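Long-range contact in MGS-MChE2 (Uncultured bacterium, PDB 5JD6), which is probably an esterase of the alpha/beta hydrolase family, cleaving ester bonds with a serine nucleophile: residues T12-H26 / I39-E53. Numbering follows the deposited sequence.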
# COMPACT_ATOMS: atom_id res chain seq x y z
N THR A 12 -8.30 -6.80 -12.26
CA THR A 12 -9.32 -5.78 -12.08
C THR A 12 -8.70 -4.59 -11.35
O THR A 12 -8.11 -4.76 -10.28
CB THR A 12 -10.53 -6.31 -11.28
OG1 THR A 12 -11.11 -7.43 -11.97
CG2 THR A 12 -11.58 -5.23 -11.11
N TYR A 13 -8.82 -3.40 -11.92
CA TYR A 13 -8.18 -2.22 -11.34
C TYR A 13 -8.82 -0.91 -11.76
O TYR A 13 -9.42 -0.81 -12.83
CB TYR A 13 -6.69 -2.21 -11.70
CG TYR A 13 -6.41 -2.08 -13.18
CD1 TYR A 13 -6.51 -3.17 -14.03
CD2 TYR A 13 -6.02 -0.86 -13.73
CE1 TYR A 13 -6.25 -3.06 -15.39
CE2 TYR A 13 -5.76 -0.73 -15.08
CZ TYR A 13 -5.88 -1.83 -15.90
OH TYR A 13 -5.62 -1.71 -17.25
N LEU A 14 -8.69 0.10 -10.90
CA LEU A 14 -9.09 1.46 -11.25
C LEU A 14 -7.93 2.18 -11.93
O LEU A 14 -6.77 1.99 -11.56
CB LEU A 14 -9.54 2.25 -10.02
CG LEU A 14 -10.88 1.92 -9.38
CD1 LEU A 14 -11.25 2.99 -8.36
CD2 LEU A 14 -11.97 1.78 -10.43
N GLU A 15 -8.25 3.01 -12.92
CA GLU A 15 -7.23 3.74 -13.65
C GLU A 15 -7.68 5.17 -13.91
O GLU A 15 -8.79 5.41 -14.38
CB GLU A 15 -6.92 3.03 -14.97
CG GLU A 15 -5.72 3.58 -15.72
CD GLU A 15 -5.36 2.74 -16.94
OE1 GLU A 15 -5.91 1.63 -17.08
OE2 GLU A 15 -4.52 3.18 -17.75
N LYS A 16 -6.81 6.12 -13.58
CA LYS A 16 -7.08 7.53 -13.82
C LYS A 16 -5.77 8.29 -13.90
O LYS A 16 -4.88 8.10 -13.07
CB LYS A 16 -7.97 8.11 -12.72
CG LYS A 16 -8.52 9.50 -13.03
CD LYS A 16 -9.22 10.09 -11.82
CE LYS A 16 -10.08 11.29 -12.19
NZ LYS A 16 -9.26 12.44 -12.65
N GLY A 17 -5.65 9.16 -14.90
CA GLY A 17 -4.43 9.91 -15.10
C GLY A 17 -3.63 9.38 -16.27
O GLY A 17 -4.01 8.38 -16.87
N GLU A 18 -2.53 10.06 -16.59
CA GLU A 18 -1.78 9.73 -17.80
C GLU A 18 -0.27 9.65 -17.58
O GLU A 18 0.41 8.82 -18.19
CB GLU A 18 -2.08 10.76 -18.89
CG GLU A 18 -3.56 11.13 -19.00
CD GLU A 18 -3.80 12.30 -19.93
OE1 GLU A 18 -2.89 13.13 -20.11
OE2 GLU A 18 -4.93 12.39 -20.47
N GLY A 19 0.26 10.50 -16.71
CA GLY A 19 1.69 10.61 -16.53
C GLY A 19 2.36 9.48 -15.77
O GLY A 19 2.14 8.30 -16.06
N THR A 20 3.20 9.84 -14.80
CA THR A 20 3.94 8.88 -14.00
C THR A 20 2.99 7.96 -13.23
O THR A 20 2.10 8.43 -12.53
CB THR A 20 4.88 9.59 -13.01
OG1 THR A 20 5.60 10.62 -13.69
CG2 THR A 20 5.87 8.60 -12.40
N PRO A 21 3.19 6.64 -13.36
CA PRO A 21 2.28 5.67 -12.73
C PRO A 21 2.46 5.55 -11.22
O PRO A 21 3.57 5.33 -10.73
CB PRO A 21 2.64 4.36 -13.43
CG PRO A 21 4.07 4.53 -13.82
CD PRO A 21 4.22 5.98 -14.18
N ILE A 22 1.35 5.69 -10.50
CA ILE A 22 1.32 5.42 -9.06
C ILE A 22 0.44 4.21 -8.80
O ILE A 22 -0.77 4.26 -9.02
CB ILE A 22 0.80 6.63 -8.26
CG1 ILE A 22 1.71 7.84 -8.44
CG2 ILE A 22 0.68 6.27 -6.78
CD1 ILE A 22 1.24 9.07 -7.68
N VAL A 23 1.05 3.12 -8.34
CA VAL A 23 0.29 1.91 -8.04
C VAL A 23 -0.05 1.85 -6.56
O VAL A 23 0.83 1.89 -5.70
CB VAL A 23 1.07 0.64 -8.45
CG1 VAL A 23 0.26 -0.60 -8.12
CG2 VAL A 23 1.40 0.68 -9.94
N ILE A 24 -1.34 1.75 -6.27
CA ILE A 24 -1.84 1.81 -4.90
C ILE A 24 -2.26 0.44 -4.37
O ILE A 24 -3.04 -0.27 -5.00
CB ILE A 24 -3.04 2.76 -4.80
CG1 ILE A 24 -2.59 4.21 -4.96
CG2 ILE A 24 -3.77 2.58 -3.48
CD1 ILE A 24 -3.71 5.22 -4.87
N LEU A 25 -1.72 0.07 -3.21
CA LEU A 25 -2.09 -1.19 -2.57
C LEU A 25 -2.86 -0.94 -1.27
O LEU A 25 -2.29 -0.49 -0.28
CB LEU A 25 -0.85 -2.02 -2.28
CG LEU A 25 -0.06 -2.51 -3.49
CD1 LEU A 25 1.16 -3.30 -3.04
CD2 LEU A 25 -0.94 -3.34 -4.40
N HIS A 26 -4.16 -1.23 -1.30
CA HIS A 26 -4.99 -1.09 -0.11
C HIS A 26 -4.93 -2.35 0.74
O HIS A 26 -4.42 -3.38 0.30
CB HIS A 26 -6.44 -0.78 -0.50
CG HIS A 26 -7.15 -1.93 -1.14
ND1 HIS A 26 -8.24 -2.54 -0.57
CD2 HIS A 26 -6.92 -2.59 -2.30
CE1 HIS A 26 -8.66 -3.52 -1.35
NE2 HIS A 26 -7.87 -3.57 -2.41
N ILE A 39 -7.06 9.73 -5.88
CA ILE A 39 -7.60 9.55 -7.23
C ILE A 39 -8.09 10.88 -7.83
O ILE A 39 -8.17 11.02 -9.04
CB ILE A 39 -8.78 8.54 -7.24
CG1 ILE A 39 -8.38 7.25 -6.53
CG2 ILE A 39 -9.21 8.21 -8.66
CD1 ILE A 39 -9.58 6.40 -6.13
N ASP A 40 -8.40 11.85 -6.98
CA ASP A 40 -8.89 13.14 -7.48
C ASP A 40 -7.76 14.15 -7.66
O ASP A 40 -7.84 15.02 -8.53
CB ASP A 40 -9.96 13.71 -6.55
CG ASP A 40 -11.32 13.09 -6.77
OD1 ASP A 40 -11.56 12.55 -7.87
OD2 ASP A 40 -12.15 13.14 -5.84
N TYR A 41 -6.72 14.03 -6.86
CA TYR A 41 -5.65 15.02 -6.82
C TYR A 41 -4.56 14.77 -7.86
O TYR A 41 -4.35 15.59 -8.76
CB TYR A 41 -5.03 15.05 -5.42
CG TYR A 41 -3.97 16.10 -5.23
CD1 TYR A 41 -4.31 17.42 -4.95
CD2 TYR A 41 -2.62 15.77 -5.30
CE1 TYR A 41 -3.33 18.39 -4.77
CE2 TYR A 41 -1.64 16.73 -5.12
CZ TYR A 41 -2.00 18.03 -4.85
OH TYR A 41 -1.02 18.99 -4.67
N PHE A 42 -3.88 13.64 -7.75
CA PHE A 42 -2.67 13.38 -8.52
C PHE A 42 -2.81 13.17 -10.04
O PHE A 42 -1.89 13.49 -10.79
CB PHE A 42 -1.94 12.18 -7.92
CG PHE A 42 -1.30 12.49 -6.59
CD1 PHE A 42 0.01 12.94 -6.53
CD2 PHE A 42 -2.01 12.35 -5.41
CE1 PHE A 42 0.60 13.24 -5.32
CE2 PHE A 42 -1.42 12.64 -4.20
CZ PHE A 42 -0.12 13.09 -4.15
N PRO A 43 -3.95 12.61 -10.52
CA PRO A 43 -4.02 12.51 -11.98
C PRO A 43 -4.09 13.86 -12.68
O PRO A 43 -3.74 13.96 -13.86
CB PRO A 43 -5.31 11.72 -12.21
CG PRO A 43 -6.09 11.88 -10.98
CD PRO A 43 -5.08 11.92 -9.88
N GLU A 44 -4.52 14.90 -11.96
CA GLU A 44 -4.57 16.24 -12.52
C GLU A 44 -3.26 16.97 -12.28
O GLU A 44 -3.11 18.14 -12.63
CB GLU A 44 -5.74 17.02 -11.93
CG GLU A 44 -7.08 16.31 -12.04
CD GLU A 44 -7.57 16.19 -13.47
OE1 GLU A 44 -7.06 16.92 -14.35
OE2 GLU A 44 -8.47 15.36 -13.72
N LYS A 45 -2.30 16.28 -11.67
CA LYS A 45 -0.99 16.85 -11.40
C LYS A 45 0.09 16.15 -12.23
O LYS A 45 1.28 16.34 -11.99
CB LYS A 45 -0.66 16.74 -9.91
CG LYS A 45 -1.50 17.65 -9.03
CD LYS A 45 -1.14 19.11 -9.25
CE LYS A 45 -2.00 20.04 -8.40
NZ LYS A 45 -3.42 20.03 -8.83
N GLY A 46 -0.35 15.36 -13.20
CA GLY A 46 0.56 14.69 -14.11
C GLY A 46 0.96 13.29 -13.68
O GLY A 46 2.05 12.82 -14.01
N TYR A 47 0.08 12.62 -12.95
CA TYR A 47 0.36 11.27 -12.48
C TYR A 47 -0.70 10.26 -12.93
O TYR A 47 -1.85 10.62 -13.16
CB TYR A 47 0.48 11.24 -10.96
CG TYR A 47 1.67 12.01 -10.44
CD1 TYR A 47 2.92 11.41 -10.35
CD2 TYR A 47 1.55 13.33 -10.04
CE1 TYR A 47 4.02 12.11 -9.87
CE2 TYR A 47 2.64 14.04 -9.56
CZ TYR A 47 3.87 13.42 -9.48
OH TYR A 47 4.95 14.13 -9.01
N LYS A 48 -0.29 9.01 -13.05
CA LYS A 48 -1.21 7.93 -13.40
C LYS A 48 -1.50 7.09 -12.17
O LYS A 48 -0.61 6.42 -11.64
CB LYS A 48 -0.61 7.07 -14.51
CG LYS A 48 -1.61 6.21 -15.27
CD LYS A 48 -0.91 5.49 -16.41
CE LYS A 48 -1.89 4.77 -17.31
NZ LYS A 48 -1.20 3.99 -18.37
N VAL A 49 -2.74 7.12 -11.70
CA VAL A 49 -3.11 6.39 -10.50
C VAL A 49 -3.76 5.05 -10.85
O VAL A 49 -4.77 4.99 -11.55
CB VAL A 49 -4.07 7.20 -9.61
CG1 VAL A 49 -4.41 6.42 -8.35
CG2 VAL A 49 -3.45 8.54 -9.26
N LEU A 50 -3.16 3.97 -10.35
CA LEU A 50 -3.66 2.62 -10.61
C LEU A 50 -3.93 1.90 -9.30
O LEU A 50 -3.04 1.79 -8.45
CB LEU A 50 -2.66 1.83 -11.45
CG LEU A 50 -2.32 2.39 -12.83
CD1 LEU A 50 -0.83 2.34 -13.09
CD2 LEU A 50 -3.08 1.63 -13.91
N ILE A 51 -5.15 1.40 -9.13
CA ILE A 51 -5.50 0.67 -7.92
C ILE A 51 -5.96 -0.74 -8.25
O ILE A 51 -7.14 -0.97 -8.49
CB ILE A 51 -6.60 1.40 -7.12
CG1 ILE A 51 -6.30 2.89 -7.02
CG2 ILE A 51 -6.73 0.79 -5.73
CD1 ILE A 51 -7.28 3.66 -6.18
N PRO A 52 -5.02 -1.69 -8.26
CA PRO A 52 -5.32 -3.10 -8.56
C PRO A 52 -5.95 -3.83 -7.39
O PRO A 52 -5.61 -3.56 -6.24
CB PRO A 52 -3.94 -3.68 -8.88
CG PRO A 52 -3.01 -2.87 -8.05
CD PRO A 52 -3.58 -1.48 -8.03
N GLU A 53 -6.88 -4.73 -7.68
CA GLU A 53 -7.48 -5.55 -6.64
C GLU A 53 -6.72 -6.85 -6.48
O GLU A 53 -6.76 -7.73 -7.34
CB GLU A 53 -8.95 -5.82 -6.94
CG GLU A 53 -9.75 -4.55 -7.04
CD GLU A 53 -9.53 -3.65 -5.83
OE1 GLU A 53 -9.70 -4.12 -4.69
OE2 GLU A 53 -9.13 -2.49 -6.04
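Leu-50 and its strand 47-52 lie between both strands of 12-26, antiparallel to 12-16 and parallel to 20-25, in the mixed alpha/beta hydrolase sheet; the trio starts one strand in from edge strand 4-8. Helix 36-41 makes the beta-alpha-beta crossover from 20-25 to 47-52. Each edge of the trio's middle strand is used: Val-49 N donates to Lys-16 O (2.7 Å), Leu-50 N to Ile-22 O. Packing is tight on the face of Ile-22, Val-49 and Ile-51, where branched residues suit a buried strand. With CG1 of Ile-24 anti to its carbonyl carbon (chi1 -71°), CD1 reaches CG1 of Val-49 at 3.7 Å. On the other face, Leu-50 splits its methyls, CD1 against Pro-21 CB and CD2 against Glu-15 CG, while Pro-52 lies across Val-23 under helix 66-80.

The solvent-facing rim beside these faces is looser and held by charge. On Val-49's face, Lys-16 is long enough to run past Ile-39 and Pro-43, and its NZ forms a salt bridge with OE2 of the poorly ordered Glu-44 (3.2 Å); an alanine here would probably leave that carboxylate without its mate and uncover Pro-43. Gly-17 fits its turn because a side chain would strike Tyr-47 O. On Leu-50's face, extended Lys-48 forms a longer salt bridge, NZ to Glu-15 OE2 (3.5 Å), and NZ also hydrogen-bonds with Tyr-82 OH. At the strands' other end, buried His-26 NE2 donates a weak, bent bond (122°) to Glu-53 OE1 at 3.0 Å.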